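Local coordinates for protein Cry23AA1 (Bacillus thuringiensis, PDB 4RHZ) that binds zinc and pairs with Cry37Aa1 in a binary crystal-toxin complex, probably acting as a pore-forming toxin of the aerolysin/ETX-MTX2 family, at residues W75-T80 with Y152-G157; V110-S115 with G221-R226; A116-S121 with V161-E166. One frame throughout, in Å; residues are numbered along the deposited sequence. Where two conformers were deposited one is given.

Contact 1 (W75-T80 with Y152-G157); sequences WTETHT and YIIQNG. With ZN (zinc ion), chain C.
Trp75 lays its CB against the edge of the Tyr152 ring: Trp75 CB stands 3.8 Å from Tyr152 CE2, near the plane of that ring. From CB the indole runs away from the tyrosine and toward Ile154, carried along the strand because CG is anti to the backbone N (chi1 -161°). Ile154 has two conformers; in the one given, its CG2 comes within 4.3 Å of Trp75 CZ3 at an oblique angle. Bulky side chains suit this place because the strand segments 75-80 and 152-157, running nearly parallel at 19°, keep their axes 10.3 Å apart. Leu54 of strand 50-61 touches both Trp75 and Ile154 and adds to the same apolar cluster. Tyr152 brings a hydroxyl into this greasy setting, and its OH is satisfied by a hydrogen bond to Asp136, while its ring stacks with Phe73.

Further along, Glu77 is buried and its CB points toward the other strand. Its OE1 takes a weak hydrogen bond from Gly224 N. Two residues on, His79 points its imidazole to the zinc ion, His79 NE2 binding the metal at 2.1 Å, with Glu130 and His132 of strand 126-142 completing the protein ligands. The contact between the two strands is thus apolar, held by shape and burial. Glu77 and His79 bring the polar chemistry of segment 75-80, and the buried carboxylate of Glu77, close to His132, would probably add negative potential beside the metal site.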
ATOM      1  N   TRP A  75      -7.823   5.112 -18.484  1.00 46.24           N
ATOM      2  CA  TRP A  75      -8.297   5.368 -17.143  1.00 48.23           C
ATOM      3  C   TRP A  75      -7.520   6.476 -16.412  1.00 48.13           C
ATOM      4  O   TRP A  75      -6.292   6.552 -16.485  1.00 47.58           O
ATOM      5  CB  TRP A  75      -8.290   4.078 -16.331  1.00 48.74           C
ATOM      6  CG  TRP A  75      -9.158   4.159 -15.140  1.00 53.90           C
ATOM      7  CD1 TRP A  75     -10.530   4.224 -15.109  1.00 57.80           C
ATOM      8  CD2 TRP A  75      -8.716   4.207 -13.777  1.00 58.91           C
ATOM      9  NE1 TRP A  75     -10.970   4.305 -13.790  1.00 61.45           N
ATOM     10  CE2 TRP A  75      -9.870   4.296 -12.962  1.00 60.66           C
ATOM     11  CE3 TRP A  75      -7.451   4.167 -13.166  1.00 61.96           C
ATOM     12  CZ2 TRP A  75      -9.796   4.345 -11.556  1.00 66.92           C
ATOM     13  CZ3 TRP A  75      -7.372   4.219 -11.761  1.00 65.33           C
ATOM     14  CH2 TRP A  75      -8.534   4.305 -10.974  1.00 66.95           C
ATOM     15  N   THR A  76      -8.247   7.350 -15.738  1.00 48.55           N
ATOM     16  CA  THR A  76      -7.604   8.443 -15.005  1.00 50.72           C
ATOM     17  C   THR A  76      -7.756   8.202 -13.501  1.00 49.57           C
ATOM     18  O   THR A  76      -8.859   8.150 -12.993  1.00 49.44           O
ATOM     19  CB  THR A  76      -8.092   9.843 -15.432  1.00 51.04           C
ATOM     20  OG1 THR A  76      -9.516   9.824 -15.511  1.00 55.84           O
ATOM     21  CG2 THR A  76      -7.561  10.212 -16.767  1.00 52.17           C
ATOM     22  N   GLU A  77      -6.636   7.934 -12.855  1.00 49.88           N
ATOM     23  CA  GLU A  77      -6.593   7.670 -11.412  1.00 52.38           C
ATOM     24  C   GLU A  77      -6.142   8.953 -10.718  1.00 51.79           C
ATOM     25  O   GLU A  77      -5.295   9.713 -11.224  1.00 51.06           O
ATOM     26  CB  GLU A  77      -5.591   6.574 -11.061  1.00 52.60           C
ATOM     27  CG  GLU A  77      -4.073   6.983 -11.226  1.00 57.49           C
ATOM     28  CD  GLU A  77      -3.126   6.099 -10.376  1.00 62.23           C
ATOM     29  OE1 GLU A  77      -3.535   4.924 -10.128  1.00 66.33           O
ATOM     30  OE2 GLU A  77      -2.030   6.565  -9.956  1.00 59.66           O
ATOM     31  N   THR A  78      -6.749   9.220  -9.587  1.00 52.41           N
ATOM     32  CA  THR A  78      -6.344  10.383  -8.823  1.00 52.65           C
ATOM     33  C   THR A  78      -5.676   9.781  -7.657  1.00 51.57           C
ATOM     34  O   THR A  78      -6.247   8.920  -6.997  1.00 50.83           O
ATOM     35  CB  THR A  78      -7.510  11.314  -8.424  1.00 53.37           C
ATOM     36  OG1 THR A  78      -7.952  12.034  -9.595  1.00 55.59           O
ATOM     37  CG2 THR A  78      -7.023  12.373  -7.378  1.00 54.32           C
ATOM     38  N   HIS A  79      -4.435  10.183  -7.433  1.00 50.57           N
ATOM     39  CA  HIS A  79      -3.773   9.628  -6.298  1.00 50.60           C
ATOM     40  C   HIS A  79      -2.806  10.524  -5.408  1.00 49.92           C
ATOM     41  O   HIS A  79      -2.210  11.525  -5.884  1.00 48.08           O
ATOM     42  CB  HIS A  79      -3.075   8.448  -6.793  1.00 49.85           C
ATOM     43  CG  HIS A  79      -1.665   8.748  -7.122  1.00 52.53           C
ATOM     44  ND1 HIS A  79      -0.694   8.818  -6.148  1.00 57.18           N
ATOM     45  CD2 HIS A  79      -1.053   8.971  -8.298  1.00 51.74           C
ATOM     46  CE1 HIS A  79       0.472   9.087  -6.713  1.00 57.57           C
ATOM     47  NE2 HIS A  79       0.273   9.203  -8.016  1.00 59.98           N
ATOM     48  N   THR A  80      -2.615  10.059  -4.154  1.00 48.30           N
ATOM     49  CA  THR A  80      -2.085  10.858  -3.031  1.00 47.45           C
ATOM     50  C   THR A  80      -0.721  10.388  -2.415  1.00 46.31           C
ATOM     51  O   THR A  80      -0.472   9.190  -2.270  1.00 46.46           O
ATOM     52  CB  THR A  80      -3.193  10.934  -1.940  1.00 47.61           C
ATOM     53  OG1 THR A  80      -4.347  11.567  -2.476  1.00 49.46           O
ATOM     54  CG2 THR A  80      -2.803  11.785  -0.753  1.00 48.58           C
ATOM     55  N   TYR A 152      -9.840  -4.598 -18.409  1.00 28.79           N
ATOM     56  CA  TYR A 152      -8.734  -3.705 -18.018  1.00 27.91           C
ATOM     57  C   TYR A 152      -8.579  -3.739 -16.496  1.00 28.55           C
ATOM     58  O   TYR A 152      -9.539  -3.474 -15.748  1.00 27.43           O
ATOM     59  CB  TYR A 152      -9.092  -2.279 -18.508  1.00 27.57           C
ATOM     60  CG  TYR A 152      -7.958  -1.300 -18.510  1.00 27.21           C
ATOM     61  CD1 TYR A 152      -6.686  -1.687 -18.936  1.00 26.19           C
ATOM     62  CD2 TYR A 152      -8.177   0.042 -18.191  1.00 28.27           C
ATOM     63  CE1 TYR A 152      -5.662  -0.772 -18.998  1.00 31.17           C
ATOM     64  CE2 TYR A 152      -7.131   0.959 -18.219  1.00 30.18           C
ATOM     65  CZ  TYR A 152      -5.922   0.556 -18.624  1.00 31.21           C
ATOM     66  OH  TYR A 152      -4.925   1.457 -18.721  1.00 37.06           O
ATOM     67  N   ILE A 153      -7.386  -4.119 -16.047  1.00 28.96           N
ATOM     68  CA  ILE A 153      -7.091  -4.338 -14.635  1.00 30.07           C
ATOM     69  C   ILE A 153      -6.086  -3.252 -14.189  1.00 30.97           C
ATOM     70  O   ILE A 153      -5.047  -3.068 -14.863  1.00 29.25           O
ATOM     71  CB  ILE A 153      -6.326  -5.687 -14.364  1.00 30.31           C
ATOM     72  CG1 ILE A 153      -7.152  -6.997 -14.554  1.00 33.53           C
ATOM     73  CG2 ILE A 153      -5.855  -5.744 -12.950  1.00 31.09           C
ATOM     74  CD1 ILE A 153      -8.588  -6.814 -14.751  1.00 40.74           C
ATOM     75  N   ILE A 154      -6.370  -2.548 -13.078  1.00 30.67           N
ATOM     76  CA  ILE A 154      -5.380  -1.631 -12.474  0.50 31.00           C
ATOM     77  C   ILE A 154      -4.910  -2.225 -11.130  1.00 31.34           C
ATOM     78  O   ILE A 154      -5.736  -2.587 -10.272  1.00 32.09           O
ATOM     79  CB  ILE A 154      -5.925  -0.183 -12.412  0.50 31.25           C
ATOM     80  CG1 ILE A 154      -4.793   0.861 -12.339  0.50 32.52           C
ATOM     81  CG2 ILE A 154      -6.904  -0.002 -11.289  0.50 32.83           C
ATOM     82  CD1 ILE A 154      -3.865   0.678 -11.212  0.50 28.69           C
ATOM     83  N   GLN A 155      -3.611  -2.392 -10.992  1.00 31.22           N
ATOM     84  CA  GLN A 155      -3.047  -2.947  -9.820  1.00 32.76           C
ATOM     85  C   GLN A 155      -2.644  -1.796  -8.842  1.00 35.09           C
ATOM     86  O   GLN A 155      -1.701  -1.066  -9.099  1.00 35.60           O
ATOM     87  CB  GLN A 155      -1.857  -3.825 -10.175  1.00 30.58           C
ATOM     88  CG  GLN A 155      -1.272  -4.495  -9.021  1.00 28.56           C
ATOM     89  CD  GLN A 155      -0.251  -5.507  -9.396  1.00 35.86           C
ATOM     90  OE1 GLN A 155       0.948  -5.330  -9.142  1.00 30.90           O
ATOM     91  NE2 GLN A 155      -0.710  -6.607 -10.032  1.00 34.10           N
ATOM     92  N   ASN A 156      -3.382  -1.692  -7.747  1.00 36.44           N
ATOM     93  CA  ASN A 156      -3.206  -0.694  -6.695  1.00 37.91           C
ATOM     94  C   ASN A 156      -2.327  -1.121  -5.568  1.00 36.75           C
ATOM     95  O   ASN A 156      -2.418  -2.267  -5.115  1.00 35.73           O
ATOM     96  CB  ASN A 156      -4.551  -0.322  -6.107  1.00 37.68           C
ATOM     97  CG  ASN A 156      -4.966   1.012  -6.564  1.00 50.14           C
ATOM     98  OD1 ASN A 156      -5.501   1.180  -7.706  1.00 58.74           O
ATOM     99  ND2 ASN A 156      -4.645   2.052  -5.722  1.00 57.51           N
ATOM    100  N   GLY A 157      -1.470  -0.205  -5.126  1.00 36.39           N
ATOM    101  CA  GLY A 157      -0.680  -0.394  -3.878  1.00 37.67           C
ATOM    102  C   GLY A 157      -0.900   0.759  -2.887  1.00 37.40           C
ATOM    103  O   GLY A 157      -1.117   1.892  -3.312  1.00 37.27           O
TER
HETATM  104 ZN    ZN C 301       1.852   9.862  -9.172  1.00 82.22          ZN

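Contact 2 (V110-S115 with G221-R226); sequences VTLTVS and GAQGLR
Leu112 meets Leu225 and Gln223 through one methyl, CD2, which forms the middle of the apolar packing. Leu112 CD2 lies 3.7 Å from Leu225 CD2, the two leucine side chains crossing at about a right angle, methyl against methyl. CG of Leu112 sits between the backbone N and the carbonyl carbon (chi1 84°), and this turns the branch toward segment 221-226. The amide of Gln223 approaches the same methyl from the opposite direction, Gln223 OE1 touching Leu112 CD2 at 3.7 Å in a van der Waals contact. Val110 makes a looser contact beside it, Val110 CG2 lying 4.3 Å from the other leucine methyl, Leu225 CD1. Branched aliphatic residues suit these buried positions, where their methyls pack together; Val258 of the short strand 258-259 touches all three, and Gln223 as well.

The meeting joins two sheets of the elongated, strand-rich fold of the aerolysin family: segment 110-115 belongs to the small four-stranded sheet, segment 221-226 to the large branched one. On the latter, Leu225 and Arg226 both face Gln155 of the neighbouring strand, a classic beta bulge.

Polar interactions centre on Gln223. Its OE1 accepts a hydrogen bond from Asn257. At the other side of the amide, Gln223 NE2 donates to Gly224 O at 2.9 Å in a nearly straight bond of 172°. The acceptor lies in the plane of the Gln223 amide, although the donor is tilted 34° from the carbonyl plane of Gly224. With a bond to each of its polar atoms, the buried amide is fixed in its rotation, and glutamine has both the reach and the paired donor and acceptor for this. The same side chain touches His79, a zinc ligand.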
ATOM      1  N   VAL A 110       7.510  -6.131  -7.449  1.00 63.97           N
ATOM      2  CA  VAL A 110       7.389  -4.799  -7.934  1.00 61.73           C
ATOM      3  C   VAL A 110       7.990  -3.889  -6.822  1.00 59.58           C
ATOM      4  O   VAL A 110       7.953  -4.235  -5.629  1.00 58.90           O
ATOM      5  CB  VAL A 110       5.915  -4.590  -8.339  1.00 61.86           C
ATOM      6  CG1 VAL A 110       5.019  -5.590  -7.552  1.00 62.54           C
ATOM      7  CG2 VAL A 110       5.466  -3.150  -8.218  1.00 61.80           C
ATOM      8  N   THR A 111       8.595  -2.794  -7.278  1.00 56.86           N
ATOM      9  CA  THR A 111       9.326  -1.844  -6.498  1.00 54.73           C
ATOM     10  C   THR A 111       8.746  -0.459  -6.726  1.00 52.54           C
ATOM     11  O   THR A 111       8.599  -0.077  -7.880  1.00 52.40           O
ATOM     12  CB  THR A 111      10.821  -1.824  -6.952  1.00 55.41           C
ATOM     13  OG1 THR A 111      11.595  -2.534  -5.983  1.00 56.38           O
ATOM     14  CG2 THR A 111      11.409  -0.385  -7.067  1.00 55.59           C
ATOM     15  N   LEU A 112       8.441   0.310  -5.666  1.00 48.56           N
ATOM     16  CA  LEU A 112       8.103   1.708  -5.948  1.00 46.03           C
ATOM     17  C   LEU A 112       9.048   2.742  -5.302  1.00 44.81           C
ATOM     18  O   LEU A 112       9.546   2.540  -4.170  1.00 43.46           O
ATOM     19  CB  LEU A 112       6.611   2.026  -5.764  1.00 44.55           C
ATOM     20  CG  LEU A 112       5.993   2.375  -4.408  1.00 45.85           C
ATOM     21  CD1 LEU A 112       6.585   3.663  -3.868  1.00 47.27           C
ATOM     22  CD2 LEU A 112       4.495   2.583  -4.459  1.00 45.87           C
ATOM     23  N   THR A 113       9.274   3.810  -6.052  1.00 43.28           N
ATOM     24  CA  THR A 113      10.130   4.910  -5.665  1.00 44.63           C
ATOM     25  C   THR A 113       9.363   6.147  -5.315  1.00 43.18           C
ATOM     26  O   THR A 113       8.573   6.670  -6.115  1.00 41.99           O
ATOM     27  CB  THR A 113      11.131   5.252  -6.783  1.00 45.76           C
ATOM     28  OG1 THR A 113      12.092   4.209  -6.803  1.00 48.20           O
ATOM     29  CG2 THR A 113      11.904   6.589  -6.500  1.00 47.29           C
ATOM     30  N   VAL A 114       9.613   6.621  -4.102  1.00 42.24           N
ATOM     31  CA  VAL A 114       8.966   7.836  -3.640  1.00 41.93           C
ATOM     32  C   VAL A 114       9.923   8.685  -2.760  1.00 42.48           C
ATOM     33  O   VAL A 114      10.806   8.164  -2.061  1.00 42.35           O
ATOM     34  CB  VAL A 114       7.635   7.498  -2.923  1.00 41.57           C
ATOM     35  CG1 VAL A 114       7.876   6.775  -1.618  1.00 38.63           C
ATOM     36  CG2 VAL A 114       6.826   8.761  -2.655  1.00 43.10           C
ATOM     37  N   SER A 115       9.732   9.987  -2.800  1.00 41.90           N
ATOM     38  CA  SER A 115      10.656  10.909  -2.176  1.00 42.42           C
ATOM     39  C   SER A 115       9.837  11.882  -1.344  1.00 41.79           C
ATOM     40  O   SER A 115       8.704  12.251  -1.707  1.00 39.78           O
ATOM     41  CB  SER A 115      11.398  11.730  -3.249  1.00 43.21           C
ATOM     42  OG  SER A 115      12.509  11.017  -3.796  1.00 49.08           O
ATOM     43  N   GLY A 221       1.014   6.779   1.197  1.00 34.50           N
ATOM     44  CA  GLY A 221       0.613   6.917  -0.256  1.00 34.97           C
ATOM     45  C   GLY A 221      -0.305   5.770  -0.745  1.00 34.64           C
ATOM     46  O   GLY A 221      -0.433   4.733  -0.074  1.00 33.10           O
ATOM     47  N   ALA A 222      -0.910   5.957  -1.912  1.00 34.40           N
ATOM     48  CA  ALA A 222      -1.750   4.958  -2.540  1.00 36.08           C
ATOM     49  C   ALA A 222      -1.642   5.324  -3.998  1.00 36.86           C
ATOM     50  O   ALA A 222      -1.922   6.464  -4.355  1.00 38.60           O
ATOM     51  CB  ALA A 222      -3.226   5.100  -2.069  1.00 34.05           C
ATOM     52  N   GLN A 223      -1.214   4.398  -4.845  1.00 35.40           N
ATOM     53  CA  GLN A 223      -1.241   4.680  -6.303  1.00 34.62           C
ATOM     54  C   GLN A 223      -1.460   3.426  -7.106  1.00 32.56           C
ATOM     55  O   GLN A 223      -1.210   2.299  -6.633  1.00 31.28           O
ATOM     56  CB  GLN A 223       0.088   5.312  -6.793  1.00 33.20           C
ATOM     57  CG  GLN A 223       1.210   4.454  -6.447  1.00 30.86           C
ATOM     58  CD  GLN A 223       2.510   4.903  -7.077  1.00 38.99           C
ATOM     59  OE1 GLN A 223       3.367   5.502  -6.380  1.00 39.08           O
ATOM     60  NE2 GLN A 223       2.702   4.597  -8.402  1.00 31.37           N
ATOM     61  N   GLY A 224      -1.808   3.653  -8.369  1.00 32.36           N
ATOM     62  CA  GLY A 224      -1.774   2.580  -9.350  1.00 31.31           C
ATOM     63  C   GLY A 224      -0.340   2.190  -9.526  1.00 32.30           C
ATOM     64  O   GLY A 224       0.544   3.068  -9.688  1.00 32.40           O
ATOM     65  N   LEU A 225      -0.082   0.898  -9.522  1.00 31.81           N
ATOM     66  CA  LEU A 225       1.260   0.478  -9.793  1.00 33.94           C
ATOM     67  C   LEU A 225       1.494   0.021 -11.213  1.00 35.23           C
ATOM     68  O   LEU A 225       2.602   0.184 -11.724  1.00 35.51           O
ATOM     69  CB  LEU A 225       1.656  -0.659  -8.894  1.00 33.41           C
ATOM     70  CG  LEU A 225       1.485  -0.477  -7.394  1.00 33.56           C
ATOM     71  CD1 LEU A 225       1.627  -1.880  -6.788  1.00 31.56           C
ATOM     72  CD2 LEU A 225       2.602   0.497  -6.836  1.00 28.85           C
ATOM     73  N   ARG A 226       0.476  -0.615 -11.813  1.00 35.49           N
ATOM     74  CA  ARG A 226       0.538  -1.137 -13.178  1.00 35.70           C
ATOM     75  C   ARG A 226      -0.833  -1.522 -13.676  1.00 35.90           C
ATOM     76  O   ARG A 226      -1.773  -1.732 -12.855  1.00 36.35           O
ATOM     77  CB  ARG A 226       1.482  -2.288 -13.330  1.00 34.71           C
ATOM     78  CG  ARG A 226       1.401  -3.256 -12.230  1.00 39.37           C
ATOM     79  CD  ARG A 226       1.530  -4.567 -12.794  1.00 45.42           C
ATOM     80  NE  ARG A 226       2.726  -5.235 -12.401  1.00 50.71           N
ATOM     81  CZ  ARG A 226       3.453  -6.018 -13.215  1.00 56.37           C
ATOM     82  NH1 ARG A 226       3.118  -6.195 -14.506  1.00 55.58           N
ATOM     83  NH2 ARG A 226       4.539  -6.616 -12.729  1.00 54.21           N
TER

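Contact 3 (A116-S121 with V161-E166); sequences AEYNYS and VPVNVE
Tyr118 sets the hydroxyl end of its ring against Val163, Tyr118 CZ standing 4.1 Å from Val163 CG2 in an oblique approach, the two side chains coming from opposite directions. Its OH is hydrogen-bonded to Phe218 O, so tyrosine can fill a buried place and still satisfy its polar end. Asn119 turns away from the other strand and closes an Asx turn: Asn119 OD1 accepts from Ser121 N at 2.9 Å where strand 111-119 ends.

Tyr120 follows, its ring receiving a valine methyl over one face. Val165 CG1 stands 3.6 Å from the centroid of the Tyr120 ring, 5° off its normal, a CH-pi contact. The valine offers that methyl by holding CG1 anti to the backbone N (chi1 178°). At the ring's edge, in its plane, lies Glu166 O, 3.2 Å from Tyr120 OH; the same OH is also hydrogen-bonded with Thr97 OG1. Beyond, Glu166 OE1 is hydrogen-bonded to His212 NE2.

Valines with beta-branched, strand-suited shapes thus pack against two tyrosines, joining strand 111-119 and the turn that follows it to strand 146-179 by apolar contact, while polar atoms at the rings' outer ends find partners that make burial tolerable.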
ATOM      1  N   ALA A 116      10.415  12.333  -0.238  1.00 40.90           N
ATOM      2  CA  ALA A 116       9.776  13.423   0.478  1.00 40.41           C
ATOM      3  C   ALA A 116      10.827  14.302   1.173  1.00 40.24           C
ATOM      4  O   ALA A 116      11.958  13.860   1.438  1.00 39.59           O
ATOM      5  CB  ALA A 116       8.724  12.894   1.454  1.00 40.03           C
ATOM      6  N   GLU A 117      10.434  15.556   1.377  1.00 39.55           N
ATOM      7  CA  GLU A 117      11.196  16.500   2.137  1.00 40.35           C
ATOM      8  C   GLU A 117      10.796  16.546   3.629  1.00 37.91           C
ATOM      9  O   GLU A 117       9.681  16.910   3.987  1.00 38.09           O
ATOM     10  CB  GLU A 117      11.166  17.924   1.542  1.00 40.92           C
ATOM     11  CG  GLU A 117      12.513  18.586   2.006  1.00 47.94           C
ATOM     12  CD  GLU A 117      12.926  19.763   1.234  1.00 55.95           C
ATOM     13  OE1 GLU A 117      13.887  20.418   1.688  1.00 62.32           O
ATOM     14  OE2 GLU A 117      12.306  20.048   0.192  1.00 60.21           O
ATOM     15  N   TYR A 118      11.722  16.138   4.468  1.00 36.15           N
ATOM     16  CA  TYR A 118      11.563  16.290   5.909  1.00 36.83           C
ATOM     17  C   TYR A 118      12.253  17.536   6.504  1.00 36.00           C
ATOM     18  O   TYR A 118      13.485  17.612   6.537  1.00 36.35           O
ATOM     19  CB  TYR A 118      12.004  15.041   6.603  1.00 35.98           C
ATOM     20  CG  TYR A 118      11.099  13.898   6.225  1.00 38.46           C
ATOM     21  CD1 TYR A 118       9.919  13.670   6.908  1.00 35.34           C
ATOM     22  CD2 TYR A 118      11.405  13.072   5.126  1.00 39.57           C
ATOM     23  CE1 TYR A 118       9.093  12.617   6.559  1.00 39.38           C
ATOM     24  CE2 TYR A 118      10.560  12.034   4.751  1.00 37.63           C
ATOM     25  CZ  TYR A 118       9.431  11.805   5.455  1.00 39.03           C
ATOM     26  OH  TYR A 118       8.621  10.754   5.055  1.00 41.71           O
ATOM     27  N   ASN A 119      11.428  18.487   6.925  1.00 34.43           N
ATOM     28  CA  ASN A 119      11.886  19.620   7.707  1.00 34.94           C
ATOM     29  C   ASN A 119      11.759  19.313   9.223  1.00 33.91           C
ATOM     30  O   ASN A 119      10.648  19.200   9.753  1.00 32.75           O
ATOM     31  CB  ASN A 119      11.106  20.867   7.331  1.00 34.46           C
ATOM     32  CG  ASN A 119      11.492  22.126   8.254  1.00 40.71           C
ATOM     33  OD1 ASN A 119      12.191  22.018   9.312  1.00 39.91           O
ATOM     34  ND2 ASN A 119      10.974  23.286   7.868  1.00 38.82           N
ATOM     35  N   TYR A 120      12.892  19.167   9.897  1.00 34.04           N
ATOM     36  CA  TYR A 120      12.906  18.660  11.298  1.00 34.87           C
ATOM     37  C   TYR A 120      12.214  19.543  12.323  1.00 34.49           C
ATOM     38  O   TYR A 120      11.795  19.058  13.368  1.00 34.34           O
ATOM     39  CB  TYR A 120      14.315  18.353  11.778  1.00 34.06           C
ATOM     40  CG  TYR A 120      15.043  17.217  11.084  1.00 34.42           C
ATOM     41  CD1 TYR A 120      14.874  16.949   9.725  1.00 35.26           C
ATOM     42  CD2 TYR A 120      15.988  16.473  11.781  1.00 34.92           C
ATOM     43  CE1 TYR A 120      15.629  15.905   9.084  1.00 35.63           C
ATOM     44  CE2 TYR A 120      16.705  15.448  11.169  1.00 38.11           C
ATOM     45  CZ  TYR A 120      16.521  15.186   9.828  1.00 37.39           C
ATOM     46  OH  TYR A 120      17.265  14.201   9.265  1.00 40.93           O
ATOM     47  N   SER A 121      11.992  20.791  11.946  1.00 34.16           N
ATOM     48  CA  SER A 121      11.535  21.847  12.855  1.00 36.46           C
ATOM     49  C   SER A 121      10.043  22.096  12.853  1.00 35.93           C
ATOM     50  O   SER A 121       9.565  22.972  13.630  1.00 37.08           O
ATOM     51  CB  SER A 121      12.283  23.164  12.528  1.00 36.27           C
ATOM     52  OG  SER A 121      13.699  22.821  12.575  1.00 43.43           O
ATOM     53  N   VAL A 161       4.402   4.062   6.088  1.00 37.88           N
ATOM     54  CA  VAL A 161       5.671   3.607   6.690  1.00 36.79           C
ATOM     55  C   VAL A 161       6.214   4.609   7.724  1.00 37.54           C
ATOM     56  O   VAL A 161       6.443   5.751   7.387  1.00 36.83           O
ATOM     57  CB  VAL A 161       6.720   3.365   5.647  1.00 37.20           C
ATOM     58  CG1 VAL A 161       7.968   2.746   6.259  1.00 36.16           C
ATOM     59  CG2 VAL A 161       6.195   2.462   4.473  1.00 35.74           C
ATOM     60  N   PRO A 162       6.398   4.177   8.993  1.00 38.48           N
ATOM     61  CA  PRO A 162       7.068   5.060   9.952  1.00 38.70           C
ATOM     62  C   PRO A 162       8.503   5.282   9.535  1.00 38.25           C
ATOM     63  O   PRO A 162       9.170   4.357   9.037  1.00 38.23           O
ATOM     64  CB  PRO A 162       7.008   4.280  11.277  1.00 39.75           C
ATOM     65  CG  PRO A 162       5.854   3.285  11.129  1.00 40.42           C
ATOM     66  CD  PRO A 162       5.837   2.969   9.645  1.00 38.71           C
ATOM     67  N   VAL A 163       8.977   6.520   9.659  1.00 37.53           N
ATOM     68  CA  VAL A 163      10.410   6.742   9.442  1.00 36.61           C
ATOM     69  C   VAL A 163      11.046   7.311  10.731  1.00 37.45           C
ATOM     70  O   VAL A 163      10.359   7.950  11.584  1.00 36.07           O
ATOM     71  CB  VAL A 163      10.705   7.643   8.214  1.00 36.20           C
ATOM     72  CG1 VAL A 163       9.978   7.133   6.962  1.00 36.39           C
ATOM     73  CG2 VAL A 163      10.293   9.101   8.476  1.00 35.33           C
ATOM     74  N   ASN A 164      12.345   7.036  10.857  1.00 37.94           N
ATOM     75  CA  ASN A 164      13.201   7.615  11.851  1.00 38.36           C
ATOM     76  C   ASN A 164      13.756   8.916  11.310  1.00 38.14           C
ATOM     77  O   ASN A 164      14.284   8.944  10.200  1.00 39.22           O
ATOM     78  CB  ASN A 164      14.360   6.680  12.099  1.00 39.23           C
ATOM     79  CG  ASN A 164      13.909   5.349  12.638  1.00 42.39           C
ATOM     80  OD1 ASN A 164      13.034   5.268  13.518  1.00 42.10           O
ATOM     81  ND2 ASN A 164      14.460   4.285  12.058  1.00 44.52           N
ATOM     82  N   VAL A 165      13.642   9.978  12.106  1.00 37.55           N
ATOM     83  CA  VAL A 165      14.119  11.324  11.749  1.00 35.94           C
ATOM     84  C   VAL A 165      15.245  11.697  12.772  1.00 36.56           C
ATOM     85  O   VAL A 165      14.975  11.996  13.927  1.00 37.41           O
ATOM     86  CB  VAL A 165      12.933  12.328  11.829  1.00 35.56           C
ATOM     87  CG1 VAL A 165      13.367  13.743  11.518  1.00 33.31           C
ATOM     88  CG2 VAL A 165      11.774  11.909  10.898  1.00 34.61           C
ATOM     89  N   GLU A 166      16.491  11.630  12.340  1.00 36.11           N
ATOM     90  CA  GLU A 166      17.635  11.577  13.209  1.00 37.42           C
ATOM     91  C   GLU A 166      18.705  12.540  12.786  1.00 37.70           C
ATOM     92  O   GLU A 166      18.879  12.801  11.580  1.00 38.11           O
ATOM     93  CB  GLU A 166      18.245  10.179  13.200  1.00 36.50           C
ATOM     94  CG  GLU A 166      17.381   9.205  13.960  1.00 41.27           C
ATOM     95  CD  GLU A 166      18.035   7.844  14.024  1.00 47.93           C
ATOM     96  OE1 GLU A 166      18.550   7.490  15.087  1.00 52.74           O
ATOM     97  OE2 GLU A 166      18.109   7.144  12.999  1.00 52.73           O
TER

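The centres of contacts 1 and 2 are about 11 Å apart, those of 2 and 3 about 19 Å and those of 1 and 3 about 27 Å, so the three are spread along the elongated molecule. Strand 146-179 serves contacts 1 and 3, and strand 111-119 contacts 2 and 3. In the large sheet, strand 211-235 neighbours both 67-90 and 146-179; probable backbone hydrogen bonds of Gln155 with Leu225 and Arg226 join contacts 1 and 2 directly. Along the chain, the segments of contact 1 alternate with those of each other contact, while both segments of contact 3 fall between those of contact 2. Long strands thereby tie the zinc site to the packing of the two sheets.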